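Local coordinates for interferon-activable protein 202 (Mus musculus, PDB 4LNQ) that binds double-stranded DNA without sequence specificity through its first HIN-200 domain and restrains AIM2 inflammasome activation, probably by sequestering cytoplasmic DNA, at residues L9-M14 / I67-N72; Q169-H174 / H189-G194. One frame throughout, in Å; residues are numbered along the deposited sequence.

Contact 1: L9-M14 / I67-N72; sequences LHEKPM and ISKYFN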
# COMPACT_ATOMS: atom_id res chain seq x y z
N LEU A 9 -5.10 4.69 38.76
CA LEU A 9 -5.84 5.70 39.49
C LEU A 9 -5.05 6.28 40.66
O LEU A 9 -4.52 5.55 41.48
CB LEU A 9 -7.12 5.06 40.05
CG LEU A 9 -7.94 5.93 41.00
CD1 LEU A 9 -8.55 7.11 40.25
CD2 LEU A 9 -9.02 5.08 41.68
N HIS A 10 -5.00 7.61 40.74
CA HIS A 10 -4.41 8.30 41.88
C HIS A 10 -5.48 9.09 42.61
O HIS A 10 -5.97 10.10 42.12
CB HIS A 10 -3.29 9.25 41.43
CG HIS A 10 -2.03 8.54 41.04
ND1 HIS A 10 -0.85 8.68 41.74
CD2 HIS A 10 -1.77 7.64 40.06
CE1 HIS A 10 0.09 7.92 41.19
NE2 HIS A 10 -0.45 7.28 40.17
N GLU A 11 -5.86 8.60 43.79
CA GLU A 11 -6.84 9.30 44.62
C GLU A 11 -6.27 10.54 45.32
O GLU A 11 -6.99 11.51 45.56
CB GLU A 11 -7.43 8.35 45.66
CG GLU A 11 -8.20 7.20 45.05
CD GLU A 11 -9.39 6.79 45.90
OE1 GLU A 11 -9.23 6.68 47.14
OE2 GLU A 11 -10.48 6.58 45.33
N LYS A 12 -4.98 10.49 45.67
CA LYS A 12 -4.38 11.57 46.44
C LYS A 12 -4.38 12.86 45.62
O LYS A 12 -4.01 12.84 44.44
CB LYS A 12 -2.95 11.21 46.83
CG LYS A 12 -2.23 12.29 47.66
CD LYS A 12 -2.64 12.20 49.12
CE LYS A 12 -1.61 12.83 50.04
NZ LYS A 12 -1.87 12.45 51.47
N PRO A 13 -4.81 13.98 46.24
CA PRO A 13 -4.91 15.30 45.59
C PRO A 13 -3.53 15.87 45.25
O PRO A 13 -2.59 15.66 46.01
CB PRO A 13 -5.58 16.18 46.66
CG PRO A 13 -6.24 15.22 47.59
CD PRO A 13 -5.36 14.01 47.61
N MET A 14 -3.41 16.54 44.11
CA MET A 14 -2.16 17.17 43.72
C MET A 14 -2.46 18.53 43.12
O MET A 14 -3.34 18.65 42.26
CB MET A 14 -1.39 16.31 42.69
CG MET A 14 -0.14 17.02 42.14
SD MET A 14 0.95 15.98 41.13
CE MET A 14 -0.11 15.70 39.69
N ILE A 67 -6.06 18.59 41.55
CA ILE A 67 -6.67 17.47 40.88
C ILE A 67 -6.58 16.19 41.73
O ILE A 67 -5.58 15.92 42.38
CB ILE A 67 -6.03 17.23 39.50
CG1 ILE A 67 -4.56 16.80 39.66
CG2 ILE A 67 -6.09 18.49 38.65
CD1 ILE A 67 -3.92 16.40 38.34
N SER A 68 -7.66 15.41 41.72
CA SER A 68 -7.65 14.12 42.42
C SER A 68 -8.48 13.09 41.64
O SER A 68 -9.31 13.46 40.82
CB SER A 68 -8.21 14.27 43.84
OG SER A 68 -9.48 14.88 43.81
N LYS A 69 -8.25 11.81 41.94
CA LYS A 69 -8.91 10.71 41.23
C LYS A 69 -8.67 10.83 39.74
O LYS A 69 -9.57 10.57 38.94
CB LYS A 69 -10.40 10.66 41.56
CG LYS A 69 -10.65 10.33 43.03
CD LYS A 69 -12.13 10.20 43.37
CE LYS A 69 -12.31 9.70 44.81
NZ LYS A 69 -13.73 9.60 45.24
N TYR A 70 -7.46 11.26 39.39
CA TYR A 70 -6.99 11.28 38.00
C TYR A 70 -6.23 9.98 37.74
O TYR A 70 -5.97 9.20 38.66
CB TYR A 70 -6.05 12.48 37.75
CG TYR A 70 -4.80 12.47 38.62
CD1 TYR A 70 -4.82 12.96 39.91
CD2 TYR A 70 -3.59 11.97 38.12
CE1 TYR A 70 -3.67 12.95 40.71
CE2 TYR A 70 -2.45 11.95 38.90
CZ TYR A 70 -2.49 12.45 40.19
OH TYR A 70 -1.36 12.42 40.96
N PHE A 71 -5.87 9.75 36.48
CA PHE A 71 -5.18 8.51 36.10
C PHE A 71 -3.78 8.83 35.59
O PHE A 71 -3.55 9.89 35.02
CB PHE A 71 -5.97 7.75 35.03
CG PHE A 71 -7.21 7.06 35.57
CD1 PHE A 71 -8.43 7.73 35.60
CD2 PHE A 71 -7.15 5.76 36.04
CE1 PHE A 71 -9.57 7.11 36.09
CE2 PHE A 71 -8.29 5.12 36.55
CZ PHE A 71 -9.51 5.80 36.57
N ASN A 72 -2.84 7.92 35.82
CA ASN A 72 -1.47 8.11 35.38
C ASN A 72 -1.12 6.96 34.46
O ASN A 72 -1.15 5.79 34.86
CB ASN A 72 -0.53 8.09 36.59
CG ASN A 72 0.90 8.50 36.25
OD1 ASN A 72 1.42 8.17 35.18
ND2 ASN A 72 1.54 9.22 37.18
O HOH W 1 -1.61 12.72 43.55
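His-10 lays its CB over one face of the Tyr-70 ring, 3.8 Å from the ring centroid, while Ile-67 CD1, from the same segment as the tyrosine, packs against the opposite face, so the phenol is sandwiched between them. Its chi1 of 61° sets the ring between the backbone N and the carbonyl carbon, which brings it against His-10 CB. The imidazole runs nearly parallel to the phenol (planes at 18°) but is slid so far along that the rings barely overlap, and its CD2 and NE2 also reach Asn-72 CB. Met-14 brings its CE beside the hydroxyl, 3.7 Å from Tyr-70 OH. On the face of the sheet that carries Leu-9 and Phe-71, Leu-9 CD1 sits over the Phe-71 ring as a CH-pi contact.

Between the backbones, His-10 N donates an almost straight bond to Tyr-70 O (2.8 Å). After a loop, Met-14 and Ile-67 pair again in a register shifted by one residue. One water bridges Tyr-70 OH and Lys-12 O, 2.6 Å from each, tying the loop to the ring. With an alanine here instead of Tyr-70, the slot between His-10 and Ile-67 is likely to be left unfilled and the water to lose its hydroxyl partner. Tyrosine thus suits this place near the surface of the first OB fold: a buried apolar ring for packing, a polar end for a bridging water.

Contact 2: Q169-H174 / H189-G194; sequences QLFSFH and HSFIKG. With nucleotides of chain C.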
# COMPACT_ATOMS: atom_id res chain seq x y z
N GLN A 169 2.67 21.51 15.00
CA GLN A 169 2.55 21.14 16.41
C GLN A 169 1.94 19.75 16.55
O GLN A 169 0.84 19.48 16.04
CB GLN A 169 1.69 22.13 17.20
CG GLN A 169 1.94 23.59 16.86
CD GLN A 169 1.20 24.53 17.80
OE1 GLN A 169 0.54 25.47 17.36
NE2 GLN A 169 1.34 24.29 19.11
N LEU A 170 2.64 18.89 17.26
CA LEU A 170 2.22 17.51 17.42
C LEU A 170 1.91 17.26 18.89
O LEU A 170 2.70 17.61 19.76
CB LEU A 170 3.37 16.59 17.02
CG LEU A 170 3.43 16.00 15.63
CD1 LEU A 170 2.85 16.96 14.65
CD2 LEU A 170 4.86 15.62 15.28
N PHE A 171 0.78 16.62 19.16
CA PHE A 171 0.44 16.21 20.52
C PHE A 171 0.11 14.73 20.54
O PHE A 171 -0.72 14.26 19.75
CB PHE A 171 -0.78 16.97 21.02
CG PHE A 171 -0.61 18.46 21.08
CD1 PHE A 171 -0.71 19.23 19.92
CD2 PHE A 171 -0.39 19.10 22.29
CE1 PHE A 171 -0.57 20.61 19.98
CE2 PHE A 171 -0.25 20.48 22.37
CZ PHE A 171 -0.34 21.24 21.21
N SER A 172 0.75 14.00 21.44
CA SER A 172 0.43 12.60 21.66
C SER A 172 0.50 11.77 20.38
O SER A 172 -0.42 11.00 20.06
CB SER A 172 -0.95 12.46 22.32
OG SER A 172 -1.15 11.14 22.79
N PHE A 173 1.58 11.92 19.63
CA PHE A 173 1.84 10.98 18.53
C PHE A 173 2.64 9.78 19.04
O PHE A 173 3.32 9.88 20.05
CB PHE A 173 2.60 11.68 17.41
CG PHE A 173 1.70 12.34 16.41
CD1 PHE A 173 0.98 13.47 16.76
CD2 PHE A 173 1.54 11.81 15.12
CE1 PHE A 173 0.13 14.10 15.85
CE2 PHE A 173 0.70 12.41 14.21
CZ PHE A 173 -0.01 13.57 14.58
N HIS A 174 2.56 8.66 18.33
CA HIS A 174 3.19 7.44 18.79
C HIS A 174 4.44 7.17 17.97
O HIS A 174 4.37 7.14 16.75
CB HIS A 174 2.24 6.25 18.62
CG HIS A 174 1.03 6.31 19.50
ND1 HIS A 174 0.65 5.24 20.30
CD2 HIS A 174 0.13 7.29 19.72
CE1 HIS A 174 -0.44 5.57 20.97
NE2 HIS A 174 -0.78 6.81 20.64
N HIS A 189 -5.68 9.75 20.67
CA HIS A 189 -5.82 11.09 21.26
C HIS A 189 -4.93 12.13 20.58
O HIS A 189 -4.75 13.23 21.11
CB HIS A 189 -5.51 11.03 22.77
CG HIS A 189 -6.28 9.98 23.49
ND1 HIS A 189 -5.71 9.11 24.40
CD2 HIS A 189 -7.59 9.64 23.43
CE1 HIS A 189 -6.63 8.29 24.87
NE2 HIS A 189 -7.78 8.59 24.30
N SER A 190 -4.37 11.79 19.42
CA SER A 190 -3.41 12.66 18.75
C SER A 190 -4.06 13.94 18.26
O SER A 190 -5.23 13.97 17.90
CB SER A 190 -2.73 11.94 17.56
OG SER A 190 -2.06 10.78 18.03
N PHE A 191 -3.27 15.01 18.25
CA PHE A 191 -3.77 16.29 17.77
C PHE A 191 -2.64 16.94 17.02
O PHE A 191 -1.47 16.81 17.37
CB PHE A 191 -4.20 17.17 18.94
CG PHE A 191 -4.77 18.52 18.51
CD1 PHE A 191 -6.00 18.60 17.86
CD2 PHE A 191 -4.09 19.69 18.80
CE1 PHE A 191 -6.53 19.84 17.49
CE2 PHE A 191 -4.61 20.94 18.44
CZ PHE A 191 -5.84 21.01 17.78
N ILE A 192 -3.02 17.66 15.99
CA ILE A 192 -2.04 18.21 15.09
C ILE A 192 -2.56 19.57 14.66
O ILE A 192 -3.77 19.75 14.43
CB ILE A 192 -1.82 17.20 13.91
CG1 ILE A 192 -0.66 17.61 13.03
CG2 ILE A 192 -3.10 17.01 13.12
CD1 ILE A 192 -0.47 16.65 11.85
N LYS A 193 -1.67 20.55 14.64
CA LYS A 193 -2.06 21.90 14.27
C LYS A 193 -0.85 22.66 13.75
O LYS A 193 0.26 22.47 14.24
CB LYS A 193 -2.69 22.62 15.47
CG LYS A 193 -3.01 24.06 15.20
CD LYS A 193 -4.17 24.60 16.02
CE LYS A 193 -4.46 26.05 15.61
NZ LYS A 193 -5.69 26.59 16.24
N GLY A 194 -1.05 23.53 12.76
CA GLY A 194 0.01 24.41 12.32
C GLY A 194 0.28 25.50 13.35
O GLY A 194 -0.63 25.91 14.07
P DA C 6 1.67 2.31 18.54
OP1 DA C 6 1.70 2.77 19.94
OP2 DA C 6 1.41 3.34 17.48
O5' DA C 6 3.02 1.53 18.20
C5' DA C 6 3.35 0.46 19.10
C4' DA C 6 3.98 -0.72 18.37
O4' DA C 6 2.94 -1.56 17.81
C3' DA C 6 4.94 -0.38 17.22
O3' DA C 6 5.98 -1.36 17.31
C2' DA C 6 4.06 -0.52 15.98
C1' DA C 6 3.16 -1.68 16.41
N9 DA C 6 1.84 -1.75 15.78
C8 DA C 6 0.93 -0.73 15.60
N7 DA C 6 -0.18 -1.12 15.02
C5 DA C 6 0.00 -2.49 14.82
C6 DA C 6 -0.81 -3.49 14.25
N6 DA C 6 -2.04 -3.25 13.77
N1 DA C 6 -0.32 -4.75 14.19
C2 DA C 6 0.92 -4.98 14.68
N3 DA C 6 1.78 -4.12 15.24
C4 DA C 6 1.25 -2.88 15.28
O HOH W 2 -2.88 8.70 21.69
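Gln-169 at one end, Phe-191 in the middle and Ser-190 at the corner carry much of this antiparallel pairing. Gln-169 sits opposite Lys-193: its N donates to Lys-193 O at 2.7 Å, and its CB and CG lie against that same oxygen, the aliphatic part of a long polar residue probably helping to shield the backbone bond. Lys-193 leads its amine away to a salt bridge with Glu-23, as suits a residue at the margin of the sheet.

Two bonds join the backbones of Phe-171 and Phe-191, whose side chains lie alongside each other and point the same way. Phe-191, its CG anti to the backbone N (chi1 -178°), brings CD2 to within 3.6 Å of Phe-171 CD1, which meets the edge of the Phe-191 ring. The two planes are inclined at 54°. Large rings suit this face because Phe-25 meets Phe-191 and His-36 meets Phe-171.

Where the strand turns its corner, Ser-190 OG donates to Ser-172 O at 2.6 Å, from above the carbonyl plane, and is also hydrogen-bonded to Gly-187 N. Being small, Ser-190 also fits its CB over one face of the Phe-173 ring, whose other face meets Leu-170 CG. Beyond the corner, His-174 ND1 donates to OP1 of DA6 of chain C at 2.7 Å, in the plane of the imidazole, while its NE2 holds a water shared with His-189 N. Ser-172 and Phe-173 together face Ile-122, a G1 beta bulge; such a bend in a long, curled strand fits the OB fold, and here the strand beyond the bulge carries His-174 to a DNA phosphate.

Contact 1 and contact 2 belong to the two beta sheets of this HIN-200 domain, the first to the sheet built from the N-terminal strands and the second to the sheet that ends the chain. Their centres lie about 24 Å apart and their nearest atoms about 10 Å, without touching; along the chain contact 1 closes before contact 2 opens. They differ in setting: contact 1 is a surface pairing whose centre is about 18 Å from the centre of the chain, contact 2 a buried one whose centre is about 7 Å from it. Contact 2 meets the DNA directly through a phosphate, whereas the nearest atom of contact 1 stays about 9 Å from the nucleic acid.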